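Local coordinates for binding domain (Hc) of Paraclostridial Mosquitocidal Protein 1 (Paraclostridium bifermentans, PDB 6HOX), which probably helps a clostridial-type neurotoxin that specifically targets Anopheles mosquitoes to recognise host nerve cells, acting as its receptor-binding domain, at residues 355-363 against 410-418; 313-321 against 333-342. All blocks are in the same frame, centred on the assembly; numbering follows the deposited sequence.

Contact 1 of 2, residues 355-363 against 410-418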
loop_
_atom_site.group_PDB
_atom_site.type_symbol
_atom_site.label_atom_id
_atom_site.label_comp_id
_atom_site.label_asym_id
_atom_site.label_seq_id
_atom_site.Cartn_x
_atom_site.Cartn_y
_atom_site.Cartn_z
ATOM N N ILE A 355 33.564 -20.624 8.152
ATOM C CA ILE A 355 32.505 -21.046 7.251
ATOM C C ILE A 355 32.609 -20.169 6.005
ATOM O O ILE A 355 32.418 -18.961 6.094
ATOM C CB ILE A 355 31.120 -20.915 7.925
ATOM C CG1 ILE A 355 30.970 -21.823 9.146
ATOM C CG2 ILE A 355 30.010 -21.182 6.925
ATOM C CD1 ILE A 355 30.227 -21.182 10.285
ATOM N N LYS A 356 32.910 -20.797 4.866
ATOM C CA LYS A 356 33.176 -20.107 3.626
ATOM C C LYS A 356 31.891 -19.952 2.792
ATOM O O LYS A 356 31.917 -19.243 1.791
ATOM C CB LYS A 356 34.245 -20.868 2.833
ATOM N N GLU A 357 30.798 -20.622 3.194
ATOM C CA GLU A 357 29.528 -20.631 2.450
ATOM C C GLU A 357 28.833 -19.269 2.584
ATOM O O GLU A 357 29.193 -18.445 3.418
ATOM C CB GLU A 357 28.595 -21.741 2.944
ATOM C CG GLU A 357 28.914 -23.111 2.364
ATOM C CD GLU A 357 30.192 -23.738 2.896
ATOM O OE1 GLU A 357 30.504 -23.545 4.106
ATOM O OE2 GLU A 357 30.881 -24.408 2.101
ATOM N N ARG A 358 27.793 -19.070 1.769
ATOM C CA ARG A 358 27.148 -17.767 1.617
ATOM C C ARG A 358 25.900 -17.639 2.505
ATOM O O ARG A 358 25.160 -16.636 2.396
ATOM C CB ARG A 358 26.814 -17.578 0.133
ATOM C CG ARG A 358 28.040 -17.333 -0.736
ATOM C CD ARG A 358 27.740 -17.386 -2.225
ATOM N NE ARG A 358 28.808 -16.763 -2.990
ATOM C CZ ARG A 358 28.895 -15.465 -3.288
ATOM N NH1 ARG A 358 27.959 -14.617 -2.895
ATOM N NH2 ARG A 358 29.918 -15.021 -4.002
ATOM N N TYR A 359 25.669 -18.623 3.386
ATOM C CA TYR A 359 24.540 -18.595 4.314
ATOM C C TYR A 359 24.755 -17.508 5.364
ATOM O O TYR A 359 25.861 -17.338 5.913
ATOM C CB TYR A 359 24.328 -19.954 4.993
ATOM C CG TYR A 359 23.986 -21.046 4.022
ATOM C CD1 TYR A 359 22.768 -21.064 3.361
ATOM C CD2 TYR A 359 24.901 -22.036 3.712
ATOM C CE1 TYR A 359 22.468 -22.038 2.425
ATOM C CE2 TYR A 359 24.610 -23.028 2.787
ATOM C CZ TYR A 359 23.389 -23.032 2.144
ATOM O OH TYR A 359 23.105 -24.009 1.233
ATOM N N MET A 360 23.670 -16.785 5.665
ATOM C CA MET A 360 23.717 -15.728 6.648
ATOM C C MET A 360 23.533 -16.349 8.030
ATOM O O MET A 360 22.851 -17.352 8.150
ATOM C CB MET A 360 22.623 -14.680 6.417
ATOM C CG MET A 360 22.597 -14.113 5.007
ATOM S SD MET A 360 24.104 -13.226 4.515
ATOM C CE MET A 360 23.995 -11.751 5.519
ATOM N N VAL A 361 24.119 -15.697 9.040
ATOM C CA VAL A 361 24.007 -16.046 10.422
ATOM C C VAL A 361 23.604 -14.784 11.188
ATOM O O VAL A 361 23.556 -13.699 10.605
ATOM C CB VAL A 361 25.338 -16.635 10.952
ATOM C CG1 VAL A 361 25.707 -17.919 10.224
ATOM C CG2 VAL A 361 26.477 -15.626 10.861
ATOM N N LEU A 362 23.286 -14.952 12.479
ATOM C CA LEU A 362 23.072 -13.866 13.408
ATOM C C LEU A 362 24.284 -13.796 14.337
ATOM O O LEU A 362 24.588 -14.758 15.015
ATOM C CB LEU A 362 21.791 -14.102 14.216
ATOM C CG LEU A 362 20.547 -14.414 13.397
ATOM C CD1 LEU A 362 19.357 -14.639 14.309
ATOM C CD2 LEU A 362 20.254 -13.302 12.391
ATOM N N ASN A 363 24.954 -12.643 14.354
ATOM C CA ASN A 363 26.224 -12.506 15.018
ATOM C C ASN A 363 26.310 -11.102 15.602
ATOM O O ASN A 363 25.770 -10.178 15.025
ATOM C CB ASN A 363 27.380 -12.759 14.050
ATOM C CG ASN A 363 28.624 -13.308 14.715
ATOM O OD1 ASN A 363 28.653 -14.461 15.116
ATOM N ND2 ASN A 363 29.672 -12.510 14.785
ATOM N N TRP A 410 13.699 -22.224 4.557
ATOM C CA TRP A 410 14.686 -21.786 3.587
ATOM C C TRP A 410 15.646 -20.836 4.293
ATOM O O TRP A 410 15.203 -19.864 4.914
ATOM C CB TRP A 410 14.015 -21.131 2.375
ATOM C CG TRP A 410 13.033 -22.031 1.696
ATOM C CD1 TRP A 410 13.293 -22.936 0.710
ATOM C CD2 TRP A 410 11.632 -22.161 2.001
ATOM N NE1 TRP A 410 12.150 -23.606 0.367
ATOM C CE2 TRP A 410 11.112 -23.147 1.134
ATOM C CE3 TRP A 410 10.766 -21.536 2.908
ATOM C CZ2 TRP A 410 9.766 -23.517 1.146
ATOM C CZ3 TRP A 410 9.436 -21.900 2.919
ATOM C CH2 TRP A 410 8.946 -22.882 2.052
ATOM N N TYR A 411 16.941 -21.168 4.234
ATOM C CA TYR A 411 17.991 -20.355 4.862
ATOM C C TYR A 411 18.204 -19.093 4.030
ATOM O O TYR A 411 17.930 -19.086 2.823
ATOM C CB TYR A 411 19.276 -21.167 5.040
ATOM C CG TYR A 411 19.143 -22.207 6.124
ATOM C CD1 TYR A 411 19.308 -21.859 7.457
ATOM C CD2 TYR A 411 18.787 -23.515 5.830
ATOM C CE1 TYR A 411 19.167 -22.794 8.466
ATOM C CE2 TYR A 411 18.634 -24.461 6.832
ATOM C CZ TYR A 411 18.825 -24.099 8.156
ATOM O OH TYR A 411 18.665 -25.007 9.164
ATOM N N LEU A 412 18.657 -18.035 4.696
ATOM C CA LEU A 412 19.007 -16.792 4.002
ATOM C C LEU A 412 20.455 -16.922 3.505
ATOM O O LEU A 412 21.290 -17.524 4.195
ATOM C CB LEU A 412 18.850 -15.604 4.955
ATOM C CG LEU A 412 17.443 -15.036 5.134
ATOM C CD1 LEU A 412 16.487 -16.088 5.655
ATOM C CD2 LEU A 412 17.476 -13.848 6.083
ATOM N N TYR A 413 20.740 -16.385 2.310
ATOM C CA TYR A 413 22.102 -16.414 1.771
ATOM C C TYR A 413 22.371 -15.200 0.871
ATOM O O TYR A 413 21.443 -14.533 0.359
ATOM C CB TYR A 413 22.373 -17.756 1.076
ATOM C CG TYR A 413 21.918 -17.853 -0.355
ATOM C CD1 TYR A 413 20.567 -17.953 -0.667
ATOM C CD2 TYR A 413 22.830 -17.851 -1.400
ATOM C CE1 TYR A 413 20.129 -18.009 -1.982
ATOM C CE2 TYR A 413 22.410 -17.918 -2.721
ATOM C CZ TYR A 413 21.056 -18.004 -3.009
ATOM O OH TYR A 413 20.623 -18.103 -4.299
ATOM N N SER A 414 23.667 -14.905 0.701
ATOM C CA SER A 414 24.145 -13.871 -0.208
ATOM C C SER A 414 24.384 -14.454 -1.607
ATOM O O SER A 414 25.360 -15.161 -1.802
ATOM C CB SER A 414 25.385 -13.240 0.323
ATOM O OG SER A 414 25.886 -12.309 -0.613
ATOM N N SER A 415 23.509 -14.126 -2.571
ATOM C CA SER A 415 23.590 -14.665 -3.947
ATOM C C SER A 415 24.423 -13.737 -4.836
ATOM O O SER A 415 23.972 -12.655 -5.214
ATOM C CB SER A 415 22.230 -14.889 -4.582
ATOM O OG SER A 415 22.375 -15.267 -5.962
ATOM N N GLY A 416 25.636 -14.195 -5.164
ATOM C CA GLY A 416 26.506 -13.542 -6.134
ATOM C C GLY A 416 25.918 -13.625 -7.528
ATOM O O GLY A 416 25.977 -12.666 -8.267
ATOM N N TRP A 417 25.290 -14.763 -7.856
ATOM C CA TRP A 417 24.669 -14.965 -9.174
ATOM C C TRP A 417 23.538 -13.948 -9.408
ATOM O O TRP A 417 23.455 -13.354 -10.461
ATOM C CB TRP A 417 24.151 -16.395 -9.341
ATOM C CG TRP A 417 23.592 -16.626 -10.709
ATOM C CD1 TRP A 417 22.280 -16.680 -11.066
ATOM C CD2 TRP A 417 24.343 -16.792 -11.917
ATOM N NE1 TRP A 417 22.166 -16.853 -12.416
ATOM C CE2 TRP A 417 23.413 -16.924 -12.969
ATOM C CE3 TRP A 417 25.709 -16.806 -12.220
ATOM C CZ2 TRP A 417 23.801 -17.091 -14.295
ATOM C CZ3 TRP A 417 26.094 -16.964 -13.533
ATOM C CH2 TRP A 417 25.150 -17.115 -14.554
ATOM N N TYR A 418 22.652 -13.788 -8.426
ATOM C CA TYR A 418 21.517 -12.855 -8.568
ATOM C C TYR A 418 22.034 -11.423 -8.680
ATOM O O TYR A 418 21.483 -10.619 -9.427
ATOM C CB TYR A 418 20.527 -12.982 -7.413
ATOM C CG TYR A 418 19.832 -14.311 -7.335
ATOM C CD1 TYR A 418 19.870 -15.199 -8.398
ATOM C CD2 TYR A 418 19.129 -14.687 -6.201
ATOM C CE1 TYR A 418 19.253 -16.431 -8.328
ATOM C CE2 TYR A 418 18.514 -15.927 -6.115
ATOM C CZ TYR A 418 18.567 -16.794 -7.191
ATOM O OH TYR A 418 17.976 -18.019 -7.158
#
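R358 holds S414 through both its backbone and its side chain, where the chain approaching strand 361-363 runs beside strand 409-415. S414 N donates to R358 O (2.8 Å), and the arginine answers with NH1, which donates to S414 O at 2.9 Å. With chi2 at 170° and chi3 at 163°, the R358 chain is extended from CG to NE and runs alongside the S414 carbonyl, CD lying 3.3 Å from S414 O. The acceptor sits at the edge of the guanidinium, close to its plane, whereas NH1 stands above the plane of the S414 carbonyl. NH1 also donates to N393 O, so two carbonyls fix the rotation of the group. S414 OG turns to a third, that of R392.

A second backbone bond, M360 N to L412 O (2.9 Å), is almost straight at 173°. Together with the S414 N bond it flanks the single beta bridge between Y359 and Y413. M360 CG, anti to its carbonyl carbon, rests 4.0 Å from L412 CB, and the bends further out carry SD toward S414 N. From the bridge, the Y359 ring sets CD1 against Y411 CB at 3.9 Å and against Y413 CB at 4.0 Å.

The contact belongs to the C-terminal receptor-binding region, of the beta-trefoil class. M360 and L412 both pack on L347 of strand 345-348, and M360 also reaches L396 of strand 394-398. Beyond S414 the chain enters helix 416-420, whose first turn is N-capped by S415 OG accepting from Y418 N.

Contact 2 of 2, residues 313-321 against 333-342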
loop_
_atom_site.group_PDB
_atom_site.type_symbol
_atom_site.label_atom_id
_atom_site.label_comp_id
_atom_site.label_asym_id
_atom_site.label_seq_id
_atom_site.Cartn_x
_atom_site.Cartn_y
_atom_site.Cartn_z
ATOM N N ASP A 313 7.627 -17.990 17.761
ATOM C CA ASP A 313 9.036 -17.605 17.948
ATOM C C ASP A 313 9.509 -16.694 16.804
ATOM O O ASP A 313 10.733 -16.508 16.657
ATOM C CB ASP A 313 9.949 -18.836 18.076
ATOM C CG ASP A 313 10.146 -19.637 16.795
ATOM O OD1 ASP A 313 9.491 -19.320 15.798
ATOM O OD2 ASP A 313 10.959 -20.587 16.808
ATOM N N VAL A 314 8.566 -16.138 16.014
ATOM C CA VAL A 314 8.892 -15.255 14.902
ATOM C C VAL A 314 9.908 -14.208 15.366
ATOM O O VAL A 314 9.784 -13.660 16.425
ATOM C CB VAL A 314 7.652 -14.568 14.294
ATOM C CG1 VAL A 314 7.019 -13.580 15.255
ATOM C CG2 VAL A 314 7.998 -13.890 12.969
ATOM N N GLU A 315 10.898 -13.934 14.519
ATOM C CA GLU A 315 11.929 -12.953 14.807
ATOM C C GLU A 315 11.442 -11.563 14.410
ATOM O O GLU A 315 11.185 -11.313 13.232
ATOM C CB GLU A 315 13.207 -13.260 14.025
ATOM C CG GLU A 315 13.810 -14.612 14.362
ATOM C CD GLU A 315 14.352 -14.759 15.772
ATOM O OE1 GLU A 315 14.518 -13.737 16.466
ATOM O OE2 GLU A 315 14.625 -15.899 16.162
ATOM N N LYS A 316 11.366 -10.664 15.393
ATOM C CA LYS A 316 11.190 -9.249 15.130
ATOM C C LYS A 316 12.563 -8.639 14.806
ATOM O O LYS A 316 13.560 -9.052 15.397
ATOM C CB LYS A 316 10.551 -8.567 16.341
ATOM C CG LYS A 316 9.182 -9.115 16.719
ATOM C CD LYS A 316 8.063 -8.515 15.904
ATOM C CE LYS A 316 7.586 -7.189 16.457
ATOM N NZ LYS A 316 7.167 -6.259 15.383
ATOM N N VAL A 317 12.591 -7.653 13.891
ATOM C CA VAL A 317 13.833 -6.932 13.504
ATOM C C VAL A 317 13.634 -5.411 13.556
ATOM O O VAL A 317 12.534 -4.885 13.402
ATOM C CB VAL A 317 14.335 -7.355 12.109
ATOM C CG1 VAL A 317 14.449 -8.862 11.981
ATOM C CG2 VAL A 317 13.463 -6.800 10.985
ATOM N N LYS A 318 14.751 -4.711 13.736
ATOM C CA LYS A 318 14.842 -3.276 13.574
ATOM C C LYS A 318 15.993 -2.984 12.626
ATOM O O LYS A 318 17.045 -3.672 12.702
ATOM C CB LYS A 318 15.154 -2.581 14.900
ATOM C CG LYS A 318 13.985 -2.476 15.857
ATOM C CD LYS A 318 14.292 -1.618 17.056
ATOM C CE LYS A 318 13.087 -1.420 17.948
ATOM N NZ LYS A 318 13.464 -0.682 19.172
ATOM N N ILE A 319 15.810 -1.961 11.784
ATOM C CA ILE A 319 16.842 -1.470 10.869
ATOM C C ILE A 319 17.577 -0.354 11.615
ATOM O O ILE A 319 16.958 0.565 12.124
ATOM C CB ILE A 319 16.233 -0.984 9.530
ATOM C CG1 ILE A 319 15.284 -2.011 8.905
ATOM C CG2 ILE A 319 17.332 -0.575 8.565
ATOM C CD1 ILE A 319 14.427 -1.474 7.768
ATOM N N ILE A 320 18.901 -0.464 11.703
ATOM C CA ILE A 320 19.711 0.429 12.512
ATOM C C ILE A 320 20.831 1.018 11.647
ATOM O O ILE A 320 21.453 0.324 10.851
ATOM C CB ILE A 320 20.280 -0.325 13.725
ATOM C CG1 ILE A 320 19.163 -0.905 14.594
ATOM C CG2 ILE A 320 21.201 0.578 14.539
ATOM C CD1 ILE A 320 18.348 0.134 15.284
ATOM N N ASN A 321 21.083 2.310 11.843
ATOM C CA ASN A 321 22.105 3.042 11.123
ATOM C C ASN A 321 22.483 4.235 11.991
ATOM O O ASN A 321 21.704 5.172 12.111
ATOM C CB ASN A 321 21.607 3.473 9.738
ATOM C CG ASN A 321 22.549 4.384 8.976
ATOM O OD1 ASN A 321 23.705 4.562 9.361
ATOM N ND2 ASN A 321 22.067 4.946 7.873
ATOM N N ASP A 333 21.120 3.334 1.619
ATOM C CA ASP A 333 21.629 3.506 2.986
ATOM C C ASP A 333 22.308 2.213 3.436
ATOM O O ASP A 333 21.816 1.134 3.141
ATOM C CB ASP A 333 20.520 3.830 3.986
ATOM C CG ASP A 333 20.035 5.271 3.943
ATOM O OD1 ASP A 333 20.640 6.080 3.200
ATOM O OD2 ASP A 333 19.059 5.570 4.677
ATOM N N VAL A 334 23.428 2.355 4.159
ATOM C CA VAL A 334 24.090 1.247 4.787
ATOM C C VAL A 334 23.499 1.101 6.187
ATOM O O VAL A 334 23.403 2.064 6.943
ATOM C CB VAL A 334 25.623 1.414 4.820
ATOM C CG1 VAL A 334 26.281 0.364 5.712
ATOM C CG2 VAL A 334 26.199 1.332 3.415
ATOM N N ALA A 335 23.051 -0.108 6.503
ATOM C CA ALA A 335 22.293 -0.314 7.721
ATOM C C ALA A 335 22.388 -1.786 8.133
ATOM O O ALA A 335 22.681 -2.660 7.322
ATOM C CB ALA A 335 20.862 0.136 7.504
ATOM N N ASP A 336 22.177 -2.041 9.420
ATOM C CA ASP A 336 22.152 -3.385 9.918
ATOM C C ASP A 336 20.715 -3.763 10.228
ATOM O O ASP A 336 19.896 -2.909 10.542
ATOM C CB ASP A 336 23.075 -3.536 11.121
ATOM C CG ASP A 336 24.527 -3.488 10.682
ATOM O OD1 ASP A 336 24.897 -4.229 9.713
ATOM O OD2 ASP A 336 25.260 -2.695 11.266
ATOM N N VAL A 337 20.443 -5.057 10.104
ATOM C CA VAL A 337 19.187 -5.642 10.536
ATOM C C VAL A 337 19.441 -6.375 11.854
ATOM O O VAL A 337 20.095 -7.435 11.872
ATOM C CB VAL A 337 18.616 -6.575 9.457
ATOM C CG1 VAL A 337 17.286 -7.165 9.876
ATOM C CG2 VAL A 337 18.506 -5.861 8.111
ATOM N N LYS A 338 18.920 -5.783 12.931
ATOM C CA LYS A 338 19.097 -6.223 14.297
ATOM C C LYS A 338 17.902 -7.090 14.700
ATOM O O LYS A 338 16.727 -6.700 14.538
ATOM C CB LYS A 338 19.218 -5.002 15.208
ATOM C CG LYS A 338 19.298 -5.266 16.705
ATOM C CD LYS A 338 19.280 -3.955 17.475
ATOM C CE LYS A 338 18.770 -4.073 18.895
ATOM N NZ LYS A 338 18.313 -2.758 19.413
ATOM N N PHE A 339 18.221 -8.258 15.253
ATOM C CA PHE A 339 17.232 -9.192 15.712
ATOM C C PHE A 339 16.920 -8.913 17.189
ATOM O O PHE A 339 17.714 -9.232 18.065
ATOM C CB PHE A 339 17.738 -10.605 15.448
ATOM C CG PHE A 339 17.578 -11.032 14.017
ATOM C CD1 PHE A 339 18.195 -10.330 12.990
ATOM C CD2 PHE A 339 16.802 -12.134 13.696
ATOM C CE1 PHE A 339 18.033 -10.721 11.667
ATOM C CE2 PHE A 339 16.637 -12.518 12.372
ATOM C CZ PHE A 339 17.252 -11.811 11.364
ATOM N N GLU A 340 15.732 -8.350 17.427
ATOM C CA GLU A 340 15.254 -7.850 18.707
ATOM C C GLU A 340 15.141 -8.965 19.763
ATOM O O GLU A 340 15.325 -8.700 20.957
ATOM C CB GLU A 340 13.885 -7.187 18.514
ATOM C CG GLU A 340 13.935 -5.900 17.698
ATOM C CD GLU A 340 14.710 -4.762 18.353
ATOM O OE1 GLU A 340 14.206 -4.205 19.357
ATOM O OE2 GLU A 340 15.821 -4.433 17.862
ATOM N N ASN A 341 14.805 -10.187 19.341
ATOM C CA ASN A 341 14.687 -11.339 20.253
ATOM C C ASN A 341 16.027 -11.597 20.967
ATOM O O ASN A 341 16.047 -12.109 22.068
ATOM C CB ASN A 341 14.254 -12.626 19.540
ATOM C CG ASN A 341 12.805 -12.646 19.095
ATOM O OD1 ASN A 341 12.048 -11.707 19.333
ATOM N ND2 ASN A 341 12.409 -13.721 18.436
ATOM N N TYR A 342 17.138 -11.252 20.314
ATOM C CA TYR A 342 18.482 -11.529 20.806
ATOM C C TYR A 342 19.135 -10.295 21.433
ATOM O O TYR A 342 20.127 -10.417 22.148
ATOM C CB TYR A 342 19.361 -12.030 19.663
ATOM C CG TYR A 342 18.998 -13.401 19.154
ATOM C CD1 TYR A 342 19.509 -14.532 19.767
ATOM C CD2 TYR A 342 18.153 -13.576 18.067
ATOM C CE1 TYR A 342 19.204 -15.802 19.306
ATOM C CE2 TYR A 342 17.829 -14.839 17.597
ATOM C CZ TYR A 342 18.358 -15.955 18.223
ATOM O OH TYR A 342 18.083 -17.213 17.793
HETATM O O HOH W 1 14.595 -11.312 16.660
#
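E340, bent at chi2 (-65°), lays its carboxylate across K318, whose chain is extended beyond CG. The two side chains cross at about a right angle on an antiparallel strand pair, 316-320 with 336-339, in the beta-trefoil part of the domain. E340 OE2 lies 3.3 Å from K318 CD, so the carboxylate rests on the methylenes as well as facing the ammonium. Its OE1 makes a long salt bridge to K318 NZ at 3.6 Å, while OE2 pairs with K338 NZ at 3.4 Å. One acid thus serves two lysines and probably eases the repulsion between them.

K318 with K338 and I320 with D336 are the hydrogen-bonded pairs, each closed by two reciprocal N-H to O bonds. They alternate with the non-hydrogen-bonded pairs V317-F339 and I319-V337, whose side chains form the buried face. There V317 CG1 sits over the centre of the F339 ring in a CH-pi contact (4.0 Å), and V317 CB meets V337 CG1. L275 of strand 275-280 and M265 of strand 263-267 pack against this face. E315 CB touches F339 at CD2, while E315 OE2 is bonded to S277 OG.

Another backbone bond, E340 N to K316 O (3.1 Å), extends the pairing past F339. N341 ND2 donates only weakly to V314 O, and a water bridges the two backbones, donating to K316 O at 2.8 Å and accepting from N341 N at 2.9 Å.

How the contacts relate
Contact 2 closes before contact 1 opens along the chain, and their centres lie about 17 Å apart within the same C-terminal receptor-binding region. They meet through L362: its CD2 lies 3.5 Å from F339 CE1, and its CD1 lies 3.6 Å from Y342 CE2, so a leucine of the strand that follows the bridge in 355-363 packs against two aromatic residues of 333-342. Strand 345-348 joins them a second time, pairing with both 333-339 and 361-363. An acetate ion, probably from the crystallisation liquor, is about 4 Å, nearest atom to nearest atom, from the side chain of Y411 in contact 1.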